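Local atomic coordinates of oligopeptide-binding protein oppA (Lactococcus lactis, PDB entry 3DRF), a protein that captures oligopeptides outside the cell for the OppABCDF ABC transporter, closing around them like a Venus fly-trap so that they can be taken up. Residues V114-Y123 and F190-L200; P479-A487 and K503-A511. All blocks are in the same frame, centred on the assembly; numbering follows the deposited sequence.

Overall arrangement
Interactions 1 and 2 are separate joints of one chain, each built round buried polar side chains. Interaction 1 fastens the segment 190-200 along helix 116-127, whereas interaction 2 joins the short helix 482-485 to helix 499-508. Their centres lie 26 Å apart and their nearest atoms about 7 Å apart, without touching; along the chain the first is complete before the second begins. Tyr189, the residue just before the segment 190-200, reaches Asp509 of interaction 2 and so bridges the gap. Interaction 2 borders the ligand: Asp483 and Leu484 pack on the bound peptide.

Interaction 1: V114-Y123 and F190-L200; sequences VTAKDYEFTY and FLETVAPYQYL
Tyr119 OH donates to Leu191 O at 2.7 Å, and the same hydroxyl accepts from Tyr123 OH, which in turn receives Leu191 N at 2.9 Å. The two phenols thus grip both backbone polar groups of Leu191 in one relay. Replacing Tyr123 by phenylalanine would probably leave Leu191 N without its acceptor and Tyr119 OH without its donor. Further along, Thr122 OG1 binds Thr193 O from well above the carbonyl plane, while a water joins this hydroxyl to Thr193 OG1. Ala195 N meets Asp118 O almost straight (3.1 Å, 175°). Asp118 is shared: OD1 takes Tyr197 N at 3.0 Å from above the carboxylate plane, and OD2 completes a capping box with Thr115 and also holds Trp108.

Around this polar spine the packing is largely aromatic. Lys117, bent at chi2 (57°), lays CE over the centre of the Tyr197 ring, 3.5 Å from its centroid, with NZ placed for a cation-pi contact and salt-bridged to Glu120 and Glu124. The Tyr197 edge meets the Phe121 face in a T-shaped pair, centroids 5.1 Å apart. Leu191 CD1 rests over a face of Tyr123, and Val194 CG1 packs against Val114. Helix 116-127 is thereby held between the segment 190-200 and the antiparallel sheet, whose strands 97-102 and 170-174 touch Tyr119.

Interaction 2: P479-A487 and K503-A511; sequences PSQQDLFSA and KDLNDIDSA
Leu505 and Gln482 mark the close-packed centre of a contact that changes character within a few residues. The leucine spreads its two methyls over the short helix: CD1 lies 4.1 Å from Phe485 CB, near the helix end, and CD2 approaches the Gln481 backbone carbonyl. Its CB faces the amide of Gln482, the two side chains running alongside in opposing senses. Gln482 is bent at chi2 (-85°), which swings its amide back across Leu505 to Asn506. There NE2 donates to Asn506 OD1 at 3.1 Å, nearly straight at 171°; the oxygen is met in its carbonyl plane on a lone pair, and the two amides are almost coplanar, their planes 25° apart.

A buried direct link lies to one side of this centre: with OG turned anti to the backbone N, toward the longer helix, Ser480 donates to the syn lone pair of Asp509 OD2, OG to OD2 2.7 Å. That carboxylate is well supplied, since Tyr189 also binds OD2 and Arg519 forms a salt bridge to OD1; together they probably favour its ionised form.

The looser, wetter side is made by exposed Asn506 and two waters. One water donates to both Gln482 OE1 and Asn506 OD1, closing a small ring around the amide pair. The second donates to Ser480 OG and to Leu505 O, 2.9 Å from each, and thereby ties the loop before the short helix to a backbone carbonyl of the longer one.

Helix 516-533 backs the joint, with Tyr526 touching Phe485, Leu505 and Ile508. This is local helix-to-helix packing in a family 5 solute-binding protein, in which the short helix 482-485 also presents Asp483 and Leu484 to the bound peptide.

Interaction 1: V114-Y123 and F190-L200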
loop_
_atom_site.group_PDB
_atom_site.type_symbol
_atom_site.label_atom_id
_atom_site.label_comp_id
_atom_site.label_asym_id
_atom_site.label_seq_id
_atom_site.Cartn_x
_atom_site.Cartn_y
_atom_site.Cartn_z
ATOM N N VAL A 114 11.995 -13.546 -20.789
ATOM C CA VAL A 114 10.734 -12.912 -20.425
ATOM C C VAL A 114 9.915 -12.561 -21.663
ATOM O O VAL A 114 10.428 -11.966 -22.610
ATOM C CB VAL A 114 10.964 -11.635 -19.594
ATOM C CG1 VAL A 114 9.634 -11.046 -19.149
ATOM C CG2 VAL A 114 11.850 -11.935 -18.396
ATOM N N THR A 115 8.702 -13.062 -21.710
ATOM C CA THR A 115 7.863 -12.985 -22.908
ATOM C C THR A 115 6.554 -12.251 -22.678
ATOM O O THR A 115 6.148 -11.976 -21.583
ATOM C CB THR A 115 7.471 -14.447 -23.402
ATOM O OG1 THR A 115 6.566 -15.029 -22.466
ATOM C CG2 THR A 115 8.759 -15.316 -23.602
ATOM N N ALA A 116 5.850 -12.015 -23.768
ATOM C CA ALA A 116 4.511 -11.371 -23.768
ATOM C C ALA A 116 3.556 -12.138 -22.813
ATOM O O ALA A 116 2.822 -11.527 -22.044
ATOM C CB ALA A 116 3.950 -11.354 -25.233
ATOM N N LYS A 117 3.583 -13.464 -22.870
ATOM C CA LYS A 117 2.738 -14.263 -21.988
ATOM C C LYS A 117 3.017 -14.049 -20.468
ATOM O O LYS A 117 2.116 -14.069 -19.687
ATOM C CB LYS A 117 2.903 -15.757 -22.343
ATOM C CG LYS A 117 2.154 -16.760 -21.403
ATOM C CD LYS A 117 0.615 -16.469 -21.347
ATOM C CE LYS A 117 -0.058 -17.537 -20.407
ATOM N NZ LYS A 117 -1.548 -17.210 -20.335
ATOM N N ASP A 118 4.291 -13.815 -20.105
ATOM C CA ASP A 118 4.654 -13.505 -18.691
ATOM C C ASP A 118 3.952 -12.233 -18.181
ATOM O O ASP A 118 3.651 -12.124 -17.065
ATOM C CB ASP A 118 6.182 -13.371 -18.573
ATOM C CG ASP A 118 6.921 -14.679 -18.854
ATOM O OD1 ASP A 118 6.335 -15.727 -18.663
ATOM O OD2 ASP A 118 8.033 -14.587 -19.273
ATOM N N TYR A 119 3.816 -11.266 -19.082
ATOM C CA TYR A 119 3.089 -10.018 -18.728
ATOM C C TYR A 119 1.561 -10.224 -18.550
ATOM O O TYR A 119 0.998 -9.804 -17.605
ATOM C CB TYR A 119 3.411 -8.958 -19.800
ATOM C CG TYR A 119 2.721 -7.642 -19.465
ATOM C CD1 TYR A 119 3.043 -6.901 -18.300
ATOM C CD2 TYR A 119 1.706 -7.176 -20.271
ATOM C CE1 TYR A 119 2.371 -5.703 -17.998
ATOM C CE2 TYR A 119 1.031 -5.984 -19.982
ATOM C CZ TYR A 119 1.359 -5.270 -18.836
ATOM O OH TYR A 119 0.688 -4.084 -18.547
ATOM N N GLU A 120 0.951 -10.889 -19.520
ATOM C CA GLU A 120 -0.466 -11.259 -19.404
ATOM C C GLU A 120 -0.700 -12.133 -18.159
ATOM O O GLU A 120 -1.699 -11.999 -17.493
ATOM C CB GLU A 120 -0.909 -11.993 -20.716
ATOM C CG GLU A 120 -2.391 -12.429 -20.662
ATOM C CD GLU A 120 -2.649 -13.788 -19.963
ATOM O OE1 GLU A 120 -1.736 -14.520 -19.690
ATOM O OE2 GLU A 120 -3.845 -14.027 -19.751
ATOM N N PHE A 121 0.259 -13.008 -17.844
ATOM C CA PHE A 121 0.042 -13.926 -16.695
ATOM C C PHE A 121 -0.096 -13.176 -15.342
ATOM O O PHE A 121 -0.872 -13.585 -14.538
ATOM C CB PHE A 121 1.152 -15.021 -16.644
ATOM C CG PHE A 121 0.857 -16.113 -15.642
ATOM C CD1 PHE A 121 1.791 -16.446 -14.688
ATOM C CD2 PHE A 121 -0.353 -16.779 -15.657
ATOM C CE1 PHE A 121 1.538 -17.439 -13.780
ATOM C CE2 PHE A 121 -0.624 -17.821 -14.712
ATOM C CZ PHE A 121 0.332 -18.102 -13.780
ATOM N N THR A 122 0.616 -12.050 -15.186
ATOM C CA THR A 122 0.406 -11.154 -14.008
ATOM C C THR A 122 -1.128 -10.852 -13.831
ATOM O O THR A 122 -1.659 -10.916 -12.760
ATOM C CB THR A 122 1.122 -9.846 -14.268
ATOM O OG1 THR A 122 2.556 -10.146 -14.305
ATOM C CG2 THR A 122 0.817 -8.834 -13.136
ATOM N N TYR A 123 -1.808 -10.543 -14.938
ATOM C CA TYR A 123 -3.253 -10.197 -14.869
ATOM C C TYR A 123 -4.068 -11.396 -14.363
ATOM O O TYR A 123 -4.955 -11.204 -13.625
ATOM C CB TYR A 123 -3.779 -9.764 -16.226
ATOM C CG TYR A 123 -3.266 -8.362 -16.647
ATOM C CD1 TYR A 123 -2.015 -8.207 -17.264
ATOM C CD2 TYR A 123 -3.987 -7.199 -16.365
ATOM C CE1 TYR A 123 -1.530 -6.950 -17.659
ATOM C CE2 TYR A 123 -3.495 -5.909 -16.755
ATOM C CZ TYR A 123 -2.300 -5.815 -17.427
ATOM O OH TYR A 123 -1.853 -4.554 -17.776
ATOM N N PHE A 190 -3.268 -0.224 -15.945
ATOM C CA PHE A 190 -2.494 -1.340 -16.530
ATOM C C PHE A 190 -1.390 -1.649 -15.538
ATOM O O PHE A 190 -0.931 -0.820 -14.822
ATOM C CB PHE A 190 -1.997 -1.086 -17.960
ATOM C CG PHE A 190 -1.037 0.081 -18.103
ATOM C CD1 PHE A 190 0.349 -0.101 -17.972
ATOM C CD2 PHE A 190 -1.527 1.374 -18.404
ATOM C CE1 PHE A 190 1.224 0.996 -18.133
ATOM C CE2 PHE A 190 -0.654 2.433 -18.548
ATOM C CZ PHE A 190 0.691 2.272 -18.442
ATOM N N LEU A 191 -1.030 -2.909 -15.501
ATOM C CA LEU A 191 -0.059 -3.427 -14.519
ATOM C C LEU A 191 1.366 -3.300 -15.066
ATOM O O LEU A 191 1.578 -3.096 -16.232
ATOM C CB LEU A 191 -0.406 -4.908 -14.132
ATOM C CG LEU A 191 -1.848 -5.098 -13.553
ATOM C CD1 LEU A 191 -2.186 -6.590 -13.311
ATOM C CD2 LEU A 191 -2.029 -4.236 -12.228
ATOM N N GLU A 192 2.325 -3.498 -14.169
ATOM C CA GLU A 192 3.714 -3.121 -14.476
ATOM C C GLU A 192 4.720 -4.170 -14.114
ATOM O O GLU A 192 5.873 -3.878 -14.043
ATOM C CB GLU A 192 4.073 -1.779 -13.755
ATOM C CG GLU A 192 3.071 -0.620 -14.032
ATOM C CD GLU A 192 3.467 0.687 -13.377
ATOM O OE1 GLU A 192 4.647 0.987 -13.242
ATOM O OE2 GLU A 192 2.564 1.396 -13.039
ATOM N N THR A 193 4.266 -5.397 -13.875
ATOM C CA THR A 193 5.161 -6.515 -13.519
ATOM C C THR A 193 4.900 -7.718 -14.424
ATOM O O THR A 193 3.895 -7.800 -15.037
ATOM C CB THR A 193 4.955 -6.934 -12.025
ATOM O OG1 THR A 193 3.601 -7.379 -11.835
ATOM C CG2 THR A 193 5.213 -5.742 -11.066
ATOM N N VAL A 194 5.883 -8.611 -14.443
ATOM C CA VAL A 194 5.800 -9.931 -15.104
ATOM C C VAL A 194 5.876 -11.070 -14.070
ATOM O O VAL A 194 6.376 -10.928 -13.025
ATOM C CB VAL A 194 6.964 -10.108 -16.155
ATOM C CG1 VAL A 194 6.661 -9.313 -17.426
ATOM C CG2 VAL A 194 8.345 -9.710 -15.584
ATOM N N ALA A 195 5.297 -12.181 -14.457
ATOM C CA ALA A 195 5.328 -13.437 -13.670
ATOM C C ALA A 195 5.831 -14.541 -14.577
ATOM O O ALA A 195 5.459 -14.569 -15.740
ATOM C CB ALA A 195 3.902 -13.764 -13.143
ATOM N N PRO A 196 6.656 -15.427 -14.044
ATOM C CA PRO A 196 7.326 -16.427 -14.898
ATOM C C PRO A 196 6.402 -17.636 -15.215
ATOM O O PRO A 196 6.464 -18.671 -14.556
ATOM C CB PRO A 196 8.558 -16.797 -14.064
ATOM C CG PRO A 196 8.075 -16.607 -12.588
ATOM C CD PRO A 196 7.205 -15.366 -12.678
ATOM N N TYR A 197 5.603 -17.455 -16.262
ATOM C CA TYR A 197 4.573 -18.447 -16.606
ATOM C C TYR A 197 5.128 -19.866 -16.872
ATOM O O TYR A 197 4.616 -20.785 -16.365
ATOM C CB TYR A 197 3.727 -17.942 -17.780
ATOM C CG TYR A 197 2.756 -18.993 -18.278
ATOM C CD1 TYR A 197 1.622 -19.311 -17.563
ATOM C CD2 TYR A 197 3.016 -19.694 -19.446
ATOM C CE1 TYR A 197 0.749 -20.294 -18.035
ATOM C CE2 TYR A 197 2.135 -20.664 -19.927
ATOM C CZ TYR A 197 1.036 -20.946 -19.189
ATOM O OH TYR A 197 0.120 -21.913 -19.608
ATOM N N GLN A 198 6.201 -19.989 -17.634
ATOM C CA GLN A 198 6.726 -21.341 -17.901
ATOM C C GLN A 198 7.209 -22.021 -16.620
ATOM O O GLN A 198 7.079 -23.187 -16.499
ATOM C CB GLN A 198 7.862 -21.302 -18.947
ATOM C CG GLN A 198 7.422 -20.994 -20.379
ATOM C CD GLN A 198 6.410 -21.992 -20.927
ATOM O OE1 GLN A 198 6.457 -23.156 -20.656
ATOM N NE2 GLN A 198 5.497 -21.497 -21.708
ATOM N N TYR A 199 7.758 -21.256 -15.684
ATOM C CA TYR A 199 8.220 -21.800 -14.381
ATOM C C TYR A 199 7.064 -22.257 -13.445
ATOM O O TYR A 199 7.211 -23.161 -12.698
ATOM C CB TYR A 199 9.041 -20.715 -13.698
ATOM C CG TYR A 199 9.795 -21.118 -12.438
ATOM C CD1 TYR A 199 10.779 -22.130 -12.466
ATOM C CD2 TYR A 199 9.594 -20.442 -11.247
ATOM C CE1 TYR A 199 11.505 -22.450 -11.342
ATOM C CE2 TYR A 199 10.316 -20.772 -10.111
ATOM C CZ TYR A 199 11.254 -21.789 -10.182
ATOM O OH TYR A 199 11.990 -22.154 -9.056
ATOM N N LEU A 200 5.943 -21.572 -13.544
ATOM C CA LEU A 200 4.825 -21.681 -12.606
ATOM C C LEU A 200 3.587 -22.414 -13.146
ATOM O O LEU A 200 2.679 -22.661 -12.412
ATOM C CB LEU A 200 4.407 -20.247 -12.165
ATOM C CG LEU A 200 5.517 -19.438 -11.433
ATOM C CD1 LEU A 200 4.981 -18.010 -11.067
ATOM C CD2 LEU A 200 5.974 -20.162 -10.149
HETATM O O HOH W 1 8.120 -17.880 -18.307
HETATM O O HOH W 2 3.497 -10.138 -11.604
#

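Interaction 2: P479-A487 and K503-A511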
loop_
_atom_site.group_PDB
_atom_site.type_symbol
_atom_site.label_atom_id
_atom_site.label_comp_id
_atom_site.label_asym_id
_atom_site.label_seq_id
_atom_site.Cartn_x
_atom_site.Cartn_y
_atom_site.Cartn_z
ATOM N N PRO A 479 -1.911 9.560 -7.872
ATOM C CA PRO A 479 -2.795 9.885 -6.716
ATOM C C PRO A 479 -4.238 9.280 -6.639
ATOM O O PRO A 479 -4.840 9.359 -5.616
ATOM C CB PRO A 479 -2.875 11.429 -6.753
ATOM C CG PRO A 479 -2.524 11.789 -8.181
ATOM C CD PRO A 479 -1.439 10.790 -8.548
ATOM N N SER A 480 -4.737 8.735 -7.740
ATOM C CA SER A 480 -6.063 8.087 -7.712
ATOM C C SER A 480 -6.109 6.984 -6.637
ATOM O O SER A 480 -5.209 6.212 -6.500
ATOM C CB SER A 480 -6.378 7.500 -9.096
ATOM O OG SER A 480 -7.717 6.986 -9.028
ATOM N N GLN A 481 -7.201 6.986 -5.903
ATOM C CA GLN A 481 -7.425 6.013 -4.826
ATOM C C GLN A 481 -8.507 4.976 -5.141
ATOM O O GLN A 481 -9.019 4.364 -4.274
ATOM C CB GLN A 481 -7.677 6.712 -3.478
ATOM C CG GLN A 481 -6.429 7.606 -3.135
ATOM C CD GLN A 481 -6.516 8.186 -1.729
ATOM O OE1 GLN A 481 -7.587 8.350 -1.156
ATOM N NE2 GLN A 481 -5.378 8.514 -1.189
ATOM N N GLN A 482 -8.781 4.760 -6.425
ATOM C CA GLN A 482 -9.630 3.624 -6.856
ATOM C C GLN A 482 -9.180 2.327 -6.242
ATOM O O GLN A 482 -10.005 1.552 -5.891
ATOM C CB GLN A 482 -9.590 3.445 -8.405
ATOM C CG GLN A 482 -10.264 4.639 -9.198
ATOM C CD GLN A 482 -11.784 4.455 -9.329
ATOM O OE1 GLN A 482 -12.366 3.674 -8.681
ATOM N NE2 GLN A 482 -12.398 5.250 -10.168
ATOM N N ASP A 483 -7.864 2.113 -6.124
ATOM C CA ASP A 483 -7.382 0.786 -5.701
ATOM C C ASP A 483 -7.403 0.633 -4.156
ATOM O O ASP A 483 -7.164 -0.402 -3.666
ATOM C CB ASP A 483 -5.999 0.517 -6.334
ATOM C CG ASP A 483 -6.073 0.318 -7.877
ATOM O OD1 ASP A 483 -7.121 0.253 -8.415
ATOM O OD2 ASP A 483 -4.993 0.206 -8.409
ATOM N N LEU A 484 -7.752 1.682 -3.447
ATOM C CA LEU A 484 -8.044 1.625 -1.996
ATOM C C LEU A 484 -9.543 1.525 -1.671
ATOM O O LEU A 484 -9.903 0.902 -0.711
ATOM C CB LEU A 484 -7.497 2.883 -1.326
ATOM C CG LEU A 484 -5.978 3.142 -1.389
ATOM C CD1 LEU A 484 -5.647 4.341 -0.514
ATOM C CD2 LEU A 484 -5.128 1.928 -0.913
ATOM N N PHE A 485 -10.384 2.191 -2.453
ATOM C CA PHE A 485 -11.787 2.417 -2.039
ATOM C C PHE A 485 -12.872 2.017 -3.053
ATOM O O PHE A 485 -14.005 2.054 -2.734
ATOM C CB PHE A 485 -11.978 3.876 -1.668
ATOM C CG PHE A 485 -11.154 4.290 -0.461
ATOM C CD1 PHE A 485 -11.327 3.688 0.779
ATOM C CD2 PHE A 485 -10.209 5.258 -0.615
ATOM C CE1 PHE A 485 -10.545 4.052 1.849
ATOM C CE2 PHE A 485 -9.380 5.665 0.478
ATOM C CZ PHE A 485 -9.552 5.059 1.694
ATOM N N SER A 486 -12.506 1.615 -4.254
ATOM C CA SER A 486 -13.556 1.261 -5.241
ATOM C C SER A 486 -14.406 0.081 -4.725
ATOM O O SER A 486 -13.967 -0.772 -4.003
ATOM C CB SER A 486 -12.974 0.994 -6.656
ATOM O OG SER A 486 -12.168 -0.196 -6.706
ATOM N N ALA A 487 -15.647 0.089 -5.180
ATOM C CA ALA A 487 -16.650 -0.844 -4.718
ATOM C C ALA A 487 -16.212 -2.318 -4.857
ATOM O O ALA A 487 -16.565 -3.097 -4.046
ATOM C CB ALA A 487 -17.962 -0.600 -5.464
ATOM N N LYS A 503 -18.959 8.006 -7.495
ATOM C CA LYS A 503 -18.934 9.015 -8.551
ATOM C C LYS A 503 -17.731 9.957 -8.421
ATOM O O LYS A 503 -17.154 10.366 -9.424
ATOM C CB LYS A 503 -20.237 9.795 -8.570
ATOM C CG LYS A 503 -21.427 8.971 -9.042
ATOM C CD LYS A 503 -22.606 9.880 -9.315
ATOM C CE LYS A 503 -23.855 9.113 -9.674
ATOM N NZ LYS A 503 -24.672 8.819 -8.464
ATOM N N ASP A 504 -17.325 10.327 -7.159
ATOM C CA ASP A 504 -16.115 11.115 -6.964
ATOM C C ASP A 504 -14.899 10.407 -7.553
ATOM O O ASP A 504 -14.051 11.033 -8.188
ATOM C CB ASP A 504 -15.890 11.395 -5.475
ATOM C CG ASP A 504 -16.851 12.430 -4.925
ATOM O OD1 ASP A 504 -17.560 13.071 -5.728
ATOM O OD2 ASP A 504 -16.900 12.603 -3.688
ATOM N N LEU A 505 -14.700 9.154 -7.158
ATOM C CA LEU A 505 -13.538 8.343 -7.582
ATOM C C LEU A 505 -13.498 8.261 -9.126
ATOM O O LEU A 505 -12.473 8.494 -9.726
ATOM C CB LEU A 505 -13.617 6.913 -7.036
ATOM C CG LEU A 505 -13.279 6.823 -5.502
ATOM C CD1 LEU A 505 -13.695 5.453 -5.008
ATOM C CD2 LEU A 505 -11.813 7.093 -5.150
ATOM N N ASN A 506 -14.653 8.011 -9.718
ATOM C CA ASN A 506 -14.744 7.893 -11.193
ATOM C C ASN A 506 -14.487 9.264 -11.857
ATOM O O ASN A 506 -13.828 9.316 -12.849
ATOM C CB ASN A 506 -16.108 7.306 -11.606
ATOM C CG ASN A 506 -16.293 5.853 -11.167
ATOM O OD1 ASN A 506 -15.389 5.181 -10.773
ATOM N ND2 ASN A 506 -17.504 5.421 -11.263
ATOM N N ASP A 507 -15.024 10.327 -11.268
ATOM C CA ASP A 507 -14.843 11.690 -11.859
ATOM C C ASP A 507 -13.346 12.060 -11.959
ATOM O O ASP A 507 -12.934 12.628 -12.932
ATOM C CB ASP A 507 -15.682 12.711 -11.070
ATOM C CG ASP A 507 -15.941 13.976 -11.853
ATOM O OD1 ASP A 507 -16.176 13.886 -13.045
ATOM O OD2 ASP A 507 -15.962 15.007 -11.263
ATOM N N ILE A 508 -12.574 11.717 -10.927
ATOM C CA ILE A 508 -11.124 11.971 -10.889
ATOM C C ILE A 508 -10.392 11.356 -12.095
ATOM O O ILE A 508 -9.447 11.895 -12.599
ATOM C CB ILE A 508 -10.570 11.481 -9.534
ATOM C CG1 ILE A 508 -10.914 12.521 -8.436
ATOM C CG2 ILE A 508 -9.048 11.184 -9.624
ATOM C CD1 ILE A 508 -10.782 11.948 -6.969
ATOM N N ASP A 509 -10.894 10.210 -12.517
ATOM C CA ASP A 509 -10.227 9.453 -13.604
ATOM C C ASP A 509 -11.006 9.493 -14.913
ATOM O O ASP A 509 -10.683 8.826 -15.817
ATOM C CB ASP A 509 -9.938 7.962 -13.178
ATOM C CG ASP A 509 -8.914 7.842 -12.069
ATOM O OD1 ASP A 509 -8.127 8.734 -11.904
ATOM O OD2 ASP A 509 -8.988 6.866 -11.381
ATOM N N SER A 510 -12.023 10.331 -14.993
ATOM C CA SER A 510 -12.840 10.463 -16.188
ATOM C C SER A 510 -12.110 11.221 -17.336
ATOM O O SER A 510 -11.114 11.851 -17.143
ATOM C CB SER A 510 -14.154 11.209 -15.836
ATOM O OG SER A 510 -13.962 12.588 -15.648
ATOM N N ALA A 511 -12.731 11.104 -18.515
ATOM C CA ALA A 511 -12.272 11.840 -19.712
ATOM C C ALA A 511 -12.272 13.357 -19.465
ATOM O O ALA A 511 -11.415 14.000 -19.908
ATOM C CB ALA A 511 -13.168 11.468 -20.956
HETATM O O HOH W 3 -10.132 8.176 -8.093
HETATM O O HOH W 4 -15.150 3.867 -8.237
#